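Local atomic coordinates of metallopeptidase family protein (Thermus thermophilus, PDB entry 2EJQ), a protein that is of uncharacterised function but belongs to a zincin-like metallopeptidase family, binds metal ions and is probably a metal-dependent peptidase. Residues Arg23-Val28 / Arg98-Ser103; Gly27-Pro32 / Gly65-Leu70; Leu46-Asp51 / Ala69-Ser74. The protein carries 1 engineered substitution. All coordinates share one frame; numbering follows the deposited sequence.

Contact 1: Arg23-Val28 / Arg98-Ser103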
# COMPACT_ATOMS: atom_id res chain seq x y z
N ARG A 23 -0.57 -13.04 5.84
CA ARG A 23 -0.85 -14.29 5.12
C ARG A 23 -1.58 -13.98 3.81
O ARG A 23 -2.57 -13.24 3.78
CB ARG A 23 -1.72 -15.27 5.95
CG ARG A 23 -3.08 -14.62 6.32
CD ARG A 23 -4.12 -15.72 6.73
NE ARG A 23 -4.82 -15.61 8.02
CZ ARG A 23 -5.60 -14.60 8.27
NH1 ARG A 23 -5.73 -13.74 7.32
NH2 ARG A 23 -6.28 -14.45 9.39
N GLY A 24 -1.05 -14.52 2.72
CA GLY A 24 -1.69 -14.31 1.44
C GLY A 24 -1.19 -13.07 0.73
O GLY A 24 -1.53 -12.83 -0.43
N LEU A 25 -0.39 -12.27 1.45
CA LEU A 25 0.17 -11.04 0.90
C LEU A 25 1.66 -11.21 0.60
O LEU A 25 2.45 -11.62 1.46
CB LEU A 25 -0.03 -9.88 1.90
CG LEU A 25 0.57 -8.51 1.55
CD1 LEU A 25 -0.24 -7.86 0.45
CD2 LEU A 25 0.58 -7.63 2.79
N GLN A 26 2.03 -10.92 -0.64
CA GLN A 26 3.41 -11.02 -1.08
C GLN A 26 4.28 -9.93 -0.44
O GLN A 26 5.41 -10.19 -0.04
CB GLN A 26 3.49 -10.92 -2.61
CG GLN A 26 2.89 -12.12 -3.32
CD GLN A 26 3.40 -13.44 -2.75
OE1 GLN A 26 4.60 -13.67 -2.67
NE2 GLN A 26 2.47 -14.31 -2.35
N GLY A 27 3.76 -8.72 -0.35
CA GLY A 27 4.53 -7.65 0.25
C GLY A 27 4.14 -6.25 -0.15
O GLY A 27 3.17 -6.03 -0.88
N VAL A 28 4.94 -5.30 0.33
CA VAL A 28 4.74 -3.88 0.09
C VAL A 28 5.67 -3.37 -1.03
O VAL A 28 6.88 -3.62 -1.01
CB VAL A 28 5.03 -3.09 1.38
CG1 VAL A 28 4.76 -1.60 1.17
CG2 VAL A 28 4.18 -3.65 2.53
N ARG A 98 -5.66 -3.73 5.94
CA ARG A 98 -7.04 -4.01 6.31
C ARG A 98 -7.81 -4.45 5.06
O ARG A 98 -8.63 -5.36 5.12
CB ARG A 98 -7.71 -2.78 6.92
CG ARG A 98 -9.15 -3.05 7.32
CD ARG A 98 -9.85 -1.81 7.83
NE ARG A 98 -11.04 -1.53 7.03
CZ ARG A 98 -11.85 -0.50 7.24
NH1 ARG A 98 -11.61 0.35 8.24
NH2 ARG A 98 -12.90 -0.32 6.46
N HIS A 99 -7.53 -3.80 3.93
CA HIS A 99 -8.19 -4.18 2.68
C HIS A 99 -7.81 -5.58 2.25
O HIS A 99 -8.61 -6.29 1.64
CB HIS A 99 -7.82 -3.18 1.59
CG HIS A 99 -8.38 -1.81 1.81
ND1 HIS A 99 -7.85 -0.68 1.24
CD2 HIS A 99 -9.45 -1.40 2.54
CE1 HIS A 99 -8.56 0.37 1.61
NE2 HIS A 99 -9.54 -0.04 2.39
N HIS A 100 -6.58 -5.98 2.55
CA HIS A 100 -6.08 -7.31 2.21
C HIS A 100 -6.88 -8.35 2.97
O HIS A 100 -7.33 -9.34 2.39
CB HIS A 100 -4.60 -7.45 2.57
CG HIS A 100 -4.08 -8.85 2.47
ND1 HIS A 100 -3.98 -9.53 1.27
CD2 HIS A 100 -3.63 -9.70 3.42
CE1 HIS A 100 -3.50 -10.74 1.49
NE2 HIS A 100 -3.28 -10.87 2.79
N LEU A 101 -7.05 -8.13 4.27
CA LEU A 101 -7.78 -9.06 5.10
C LEU A 101 -9.22 -9.16 4.64
O LEU A 101 -9.77 -10.25 4.58
CB LEU A 101 -7.72 -8.65 6.58
CG LEU A 101 -6.34 -8.66 7.26
CD1 LEU A 101 -6.46 -8.15 8.69
CD2 LEU A 101 -5.80 -10.06 7.27
N GLU A 102 -9.83 -8.04 4.29
CA GLU A 102 -11.21 -8.04 3.84
C GLU A 102 -11.35 -8.72 2.48
O GLU A 102 -12.37 -9.33 2.19
CB GLU A 102 -11.76 -6.62 3.78
CG GLU A 102 -11.72 -5.91 5.11
CD GLU A 102 -12.25 -4.49 5.03
OE1 GLU A 102 -12.04 -3.84 3.98
OE2 GLU A 102 -12.85 -4.02 6.01
N SER A 103 -10.32 -8.61 1.65
CA SER A 103 -10.33 -9.24 0.33
C SER A 103 -10.20 -10.76 0.44
O SER A 103 -10.77 -11.50 -0.36
CB SER A 103 -9.19 -8.68 -0.52
OG SER A 103 -9.18 -9.27 -1.81
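His-100 reaches from helix 85-105 to the loop that leads into the strand beginning near Gly-27, and its imidazole makes the one hydrogen bond between the two segments. NE2 donates to the carbonyl O of Arg-23 over 2.7 Å, with an N-H...O angle of 167°. The oxygen lies almost in the imidazole plane, so the N-H points straight at it; seen from the carbonyl, however, the donor stands well above the peptide plane, 37° out of it. The other ring nitrogen, ND1, is hydrogen-bonded to Tyr-49 OH, so the ring is gripped at both nitrogens and its rotation is fixed.

Apolar packing adds to this grip. Leu-25 CB sits over one face of the His-100 ring in a CH-pi contact, 3.7 Å from the centroid and displaced toward the rim. The carbonyl carbon of Gly-24 closes on the same ring, 3.4 Å from His-100 CE1. The imidazole reaches the loop because CG is anti to the backbone N (chi1 170°), which carries the ring away from the helix. A CB on Gly-24 would sit tightly against His-100 CE1, and at these backbone angles it would be jammed against the carbonyl O of Arg-23.

Toward solvent the contact thins out. The bent Arg-23 chain brings NH1 to within 3.7 Å of Leu-101 CD2, the two side chains crossing at about a right angle.

The same helix carries His-99, the last residue of a probable HExxH motif with His-95 and Glu-96, the zinc-binding signature of zincins, although no metal is bound to it here; the contact ties the loop before edge strand 27-31 to that helix.

Contact 2: Gly27-Pro32 / Gly65-Leu70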
# COMPACT_ATOMS: atom_id res chain seq x y z
N GLY A 27 3.76 -8.72 -0.35
CA GLY A 27 4.53 -7.65 0.25
C GLY A 27 4.14 -6.25 -0.15
O GLY A 27 3.17 -6.03 -0.88
N VAL A 28 4.94 -5.30 0.33
CA VAL A 28 4.74 -3.88 0.09
C VAL A 28 5.67 -3.37 -1.03
O VAL A 28 6.88 -3.62 -1.01
CB VAL A 28 5.03 -3.09 1.38
CG1 VAL A 28 4.76 -1.60 1.17
CG2 VAL A 28 4.18 -3.65 2.53
N HIS A 29 5.10 -2.68 -2.00
CA HIS A 29 5.86 -2.09 -3.10
C HIS A 29 5.95 -0.57 -2.89
O HIS A 29 4.95 0.08 -2.59
CB HIS A 29 5.18 -2.35 -4.45
CG HIS A 29 5.31 -3.76 -4.95
ND1 HIS A 29 6.50 -4.44 -4.96
CD2 HIS A 29 4.39 -4.60 -5.48
CE1 HIS A 29 6.32 -5.64 -5.49
NE2 HIS A 29 5.05 -5.76 -5.81
N VAL A 30 7.13 0.00 -3.06
CA VAL A 30 7.26 1.45 -2.90
C VAL A 30 7.67 2.08 -4.22
O VAL A 30 8.66 1.68 -4.82
CB VAL A 30 8.30 1.82 -1.82
CG1 VAL A 30 8.43 3.33 -1.74
CG2 VAL A 30 7.89 1.26 -0.48
N PHE A 31 6.90 3.06 -4.66
CA PHE A 31 7.19 3.73 -5.92
C PHE A 31 7.52 5.19 -5.66
O PHE A 31 6.97 5.81 -4.74
CB PHE A 31 5.99 3.62 -6.87
CG PHE A 31 5.57 2.21 -7.13
CD1 PHE A 31 4.67 1.57 -6.28
CD2 PHE A 31 6.11 1.50 -8.20
CE1 PHE A 31 4.33 0.24 -6.48
CE2 PHE A 31 5.77 0.16 -8.41
CZ PHE A 31 4.88 -0.47 -7.55
N PRO A 32 8.43 5.76 -6.47
CA PRO A 32 8.85 7.16 -6.34
C PRO A 32 7.79 8.15 -6.82
O PRO A 32 7.73 9.29 -6.37
CB PRO A 32 10.09 7.25 -7.22
CG PRO A 32 10.52 5.80 -7.42
CD PRO A 32 9.20 5.10 -7.53
N GLY A 65 -0.09 -12.24 -7.35
CA GLY A 65 0.11 -11.97 -5.94
C GLY A 65 -0.70 -10.78 -5.46
O GLY A 65 -1.34 -10.09 -6.25
N ARG A 66 -0.68 -10.55 -4.16
CA ARG A 66 -1.39 -9.44 -3.56
C ARG A 66 -0.36 -8.50 -2.97
O ARG A 66 0.57 -8.93 -2.28
CB ARG A 66 -2.36 -9.96 -2.50
CG ARG A 66 -3.52 -10.70 -3.12
CD ARG A 66 -4.21 -11.61 -2.13
NE ARG A 66 -5.36 -12.27 -2.72
CZ ARG A 66 -6.55 -11.71 -2.90
NH1 ARG A 66 -6.77 -10.46 -2.51
NH2 ARG A 66 -7.53 -12.40 -3.46
N HIS A 67 -0.52 -7.22 -3.26
CA HIS A 67 0.44 -6.22 -2.81
C HIS A 67 -0.17 -4.95 -2.27
O HIS A 67 -1.30 -4.58 -2.60
CB HIS A 67 1.35 -5.81 -3.99
CG HIS A 67 1.84 -6.97 -4.80
ND1 HIS A 67 2.94 -7.71 -4.42
CD2 HIS A 67 1.35 -7.55 -5.92
CE1 HIS A 67 3.10 -8.71 -5.28
NE2 HIS A 67 2.16 -8.63 -6.20
N ILE A 68 0.61 -4.27 -1.44
CA ILE A 68 0.25 -2.97 -0.92
C ILE A 68 1.25 -2.05 -1.65
O ILE A 68 2.45 -2.34 -1.69
CB ILE A 68 0.50 -2.85 0.60
CG1 ILE A 68 -0.47 -3.78 1.34
CG2 ILE A 68 0.35 -1.38 1.04
CD1 ILE A 68 -0.28 -3.81 2.86
N ALA A 69 0.77 -0.99 -2.28
CA ALA A 69 1.67 -0.07 -2.97
C ALA A 69 1.68 1.26 -2.22
O ALA A 69 0.64 1.71 -1.74
CB ALA A 69 1.20 0.14 -4.40
N LEU A 70 2.86 1.86 -2.12
CA LEU A 70 3.01 3.16 -1.48
C LEU A 70 3.58 4.11 -2.53
O LEU A 70 4.45 3.73 -3.32
CB LEU A 70 3.95 3.08 -0.27
CG LEU A 70 3.40 2.42 1.02
CD1 LEU A 70 4.45 2.50 2.12
CD2 LEU A 70 2.15 3.13 1.47
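Strands 27-31 and 67-70 pair in parallel within the mixed sheet of this zincin-like fold, Val-28 lying level with Ile-68 and His-29 with Ala-69. Four backbone hydrogen bonds join them in alternation: Ile-68 N to Gly-27 O, His-29 N to Ile-68 O (2.7 Å), Leu-70 N to His-29 O, and Phe-31 N to Leu-70 O.

On one face the imidazoles of His-29 and His-67 overlap obliquely, planes 33° apart. His-29 NE2 hangs over the His-67 ring toward its rim, 3.2 Å from His-67 ND1. Both CG atoms lie beside their own backbone N (chi1 -74° and -45°), which places both rings on the same face, one over the other, while His-67 NE2 is bonded to the carbonyl of Leu-64. Replacing His-67 with an alanine would probably leave His-29 free to turn and the Leu-64 carbonyl without this partner. Further along, Phe-31 CE1 meets Ala-69 CB at the ring edge, 3.8 Å away.

The other face is aliphatic: Val-28 CG1 approaches Leu-70 CD1 at 4.2 Å, with helix 3-16 covering both residues. The chemistry is therefore two-sided, and charge on both histidines at once is likely to be disfavoured by their closeness.

Contact 3: Leu46-Asp51 / Ala69-Ser74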
# COMPACT_ATOMS: atom_id res chain seq x y z
N LEU A 46 -1.92 8.12 -1.08
CA LEU A 46 -0.65 7.72 -0.45
C LEU A 46 -0.30 6.24 -0.70
O LEU A 46 0.87 5.87 -0.73
CB LEU A 46 -0.69 8.00 1.06
CG LEU A 46 -0.99 9.44 1.49
CD1 LEU A 46 -0.88 9.57 3.01
CD2 LEU A 46 -0.03 10.39 0.78
N GLY A 47 -1.32 5.41 -0.85
CA GLY A 47 -1.10 4.00 -1.10
C GLY A 47 -2.37 3.28 -1.55
O GLY A 47 -3.43 3.89 -1.65
N GLU A 48 -2.25 1.99 -1.84
CA GLU A 48 -3.41 1.22 -2.24
C GLU A 48 -3.13 -0.27 -2.23
O GLU A 48 -1.97 -0.70 -2.19
CB GLU A 48 -3.91 1.65 -3.64
CG GLU A 48 -3.01 1.25 -4.79
CD GLU A 48 -3.55 1.69 -6.15
OE1 GLU A 48 -4.57 1.15 -6.62
OE2 GLU A 48 -2.95 2.59 -6.76
N TYR A 49 -4.20 -1.05 -2.24
CA TYR A 49 -4.09 -2.49 -2.23
C TYR A 49 -4.22 -2.96 -3.67
O TYR A 49 -5.14 -2.56 -4.38
CB TYR A 49 -5.19 -3.09 -1.38
CG TYR A 49 -5.16 -4.60 -1.30
CD1 TYR A 49 -4.07 -5.26 -0.71
CD2 TYR A 49 -6.21 -5.37 -1.79
CE1 TYR A 49 -4.04 -6.64 -0.61
CE2 TYR A 49 -6.19 -6.76 -1.69
CZ TYR A 49 -5.10 -7.39 -1.10
OH TYR A 49 -5.09 -8.75 -0.98
N LEU A 50 -3.30 -3.80 -4.11
CA LEU A 50 -3.34 -4.32 -5.47
C LEU A 50 -4.01 -5.71 -5.42
O LEU A 50 -3.42 -6.70 -4.98
CB LEU A 50 -1.91 -4.39 -6.03
CG LEU A 50 -1.08 -3.11 -5.88
CD1 LEU A 50 0.28 -3.35 -6.50
CD2 LEU A 50 -1.77 -1.91 -6.57
N ASP A 51 -5.26 -5.76 -5.86
CA ASP A 51 -6.04 -6.99 -5.81
C ASP A 51 -6.14 -7.71 -7.16
O ASP A 51 -6.66 -7.15 -8.13
CB ASP A 51 -7.45 -6.66 -5.30
CG ASP A 51 -8.24 -7.90 -4.92
OD1 ASP A 51 -8.00 -8.98 -5.51
OD2 ASP A 51 -9.13 -7.78 -4.05
N ALA A 69 0.77 -0.99 -2.28
CA ALA A 69 1.67 -0.07 -2.97
C ALA A 69 1.68 1.26 -2.22
O ALA A 69 0.64 1.71 -1.74
CB ALA A 69 1.20 0.14 -4.40
N LEU A 70 2.86 1.86 -2.12
CA LEU A 70 3.01 3.16 -1.48
C LEU A 70 3.58 4.11 -2.53
O LEU A 70 4.45 3.73 -3.32
CB LEU A 70 3.95 3.08 -0.27
CG LEU A 70 3.40 2.42 1.02
CD1 LEU A 70 4.45 2.50 2.12
CD2 LEU A 70 2.15 3.13 1.47
N TYR A 71 3.07 5.34 -2.57
CA TYR A 71 3.53 6.32 -3.54
C TYR A 71 4.28 7.44 -2.83
O TYR A 71 3.67 8.33 -2.23
CB TYR A 71 2.32 6.88 -4.29
CG TYR A 71 1.53 5.79 -4.99
CD1 TYR A 71 2.08 5.11 -6.08
CD2 TYR A 71 0.27 5.39 -4.53
CE1 TYR A 71 1.40 4.07 -6.69
CE2 TYR A 71 -0.41 4.35 -5.13
CZ TYR A 71 0.16 3.69 -6.21
OH TYR A 71 -0.50 2.64 -6.80
N TYR A 72 5.61 7.39 -2.89
CA TYR A 72 6.44 8.39 -2.25
C TYR A 72 6.11 9.80 -2.73
O TYR A 72 6.07 10.74 -1.94
CB TYR A 72 7.92 8.09 -2.49
CG TYR A 72 8.85 9.12 -1.90
CD1 TYR A 72 8.90 9.35 -0.53
CD2 TYR A 72 9.71 9.86 -2.73
CE1 TYR A 72 9.76 10.29 0.01
CE2 TYR A 72 10.58 10.81 -2.20
CZ TYR A 72 10.61 11.02 -0.82
OH TYR A 72 11.49 11.92 -0.26
N GLY A 73 5.86 9.95 -4.03
CA GLY A 73 5.53 11.27 -4.56
C GLY A 73 4.27 11.87 -3.97
O GLY A 73 4.17 13.09 -3.80
N SER A 74 3.28 11.02 -3.66
CA SER A 74 2.05 11.51 -3.07
C SER A 74 2.31 12.04 -1.67
O SER A 74 1.71 13.04 -1.27
CB SER A 74 1.00 10.40 -3.01
OG SER A 74 0.56 10.05 -4.31
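Glu-48 and Tyr-71 join side chains across the antiparallel half of the mixed sheet, where strand 47-50 runs beside strand 69-71 of the zincin-like fold. Glu-48 and Ala-69 form a hydrogen-bonded pair, with Glu-48 N to Ala-69 O and Ala-69 N to Glu-48 O (2.8 Å). Gly-47 and Leu-70 form the neighbouring non-hydrogen-bonded pair, their CA atoms only 4.2 Å apart; a side chain on Gly-47 would collide with Ala-69 O. Tyr-71 N extends the pairing to Leu-46 O, from above that carbonyl's plane.

The Glu-48 CG stands between the backbone N and the carbonyl carbon (chi1 71°), and from there the extended chain carries the carboxylate to the phenol. Its OE2 also makes a salt bridge with Lys-35, so one oxygen serves two partners. Tyr-71, with CG beside the backbone N (chi1 -58°), lays its ring back across strand 47-50, so that CD2 passes 3.9 Å from Gly-47 CA.

Where the chain turns into helix 72-78, with Tyr-71 at the N-cap position, Leu-46 CD2 rests 3.9 Å from Ser-74 CB. Ser-74 OG is bonded to Lys-35 N and Arg-45 O. At the other end Leu-50 CD1 touches Ala-69 CB.

The Tyr-71 hydroxyl donates to Glu-48 OE2 over a very short 2.5 Å, OE2 lying at the ring edge near the plane of the phenol, while the carboxylate plane is turned 66° against the ring.

In the fold
Contacts 2 and 3 build the sheet from either side of strand 67-71, parallel to 27-31 and antiparallel to 47-50, and share Ala-69 and Leu-70. Both are partly buried, and backbone hydrogen bonds dominate them; polar side chains add a histidine pair in one and a tyrosine-carboxylate bond in the other. Contact 1 lies nearer the surface and rests on a single imidazole bond with some packing, tying the loop before strand 27-31 to helix 85-105. The three meet through polar side chains: His-100 ND1 bonds Tyr-49 OH, while Ser-103 OG reaches both Asp-51 and Arg-66, fastening the helix to residues of 46-51 and 65-70.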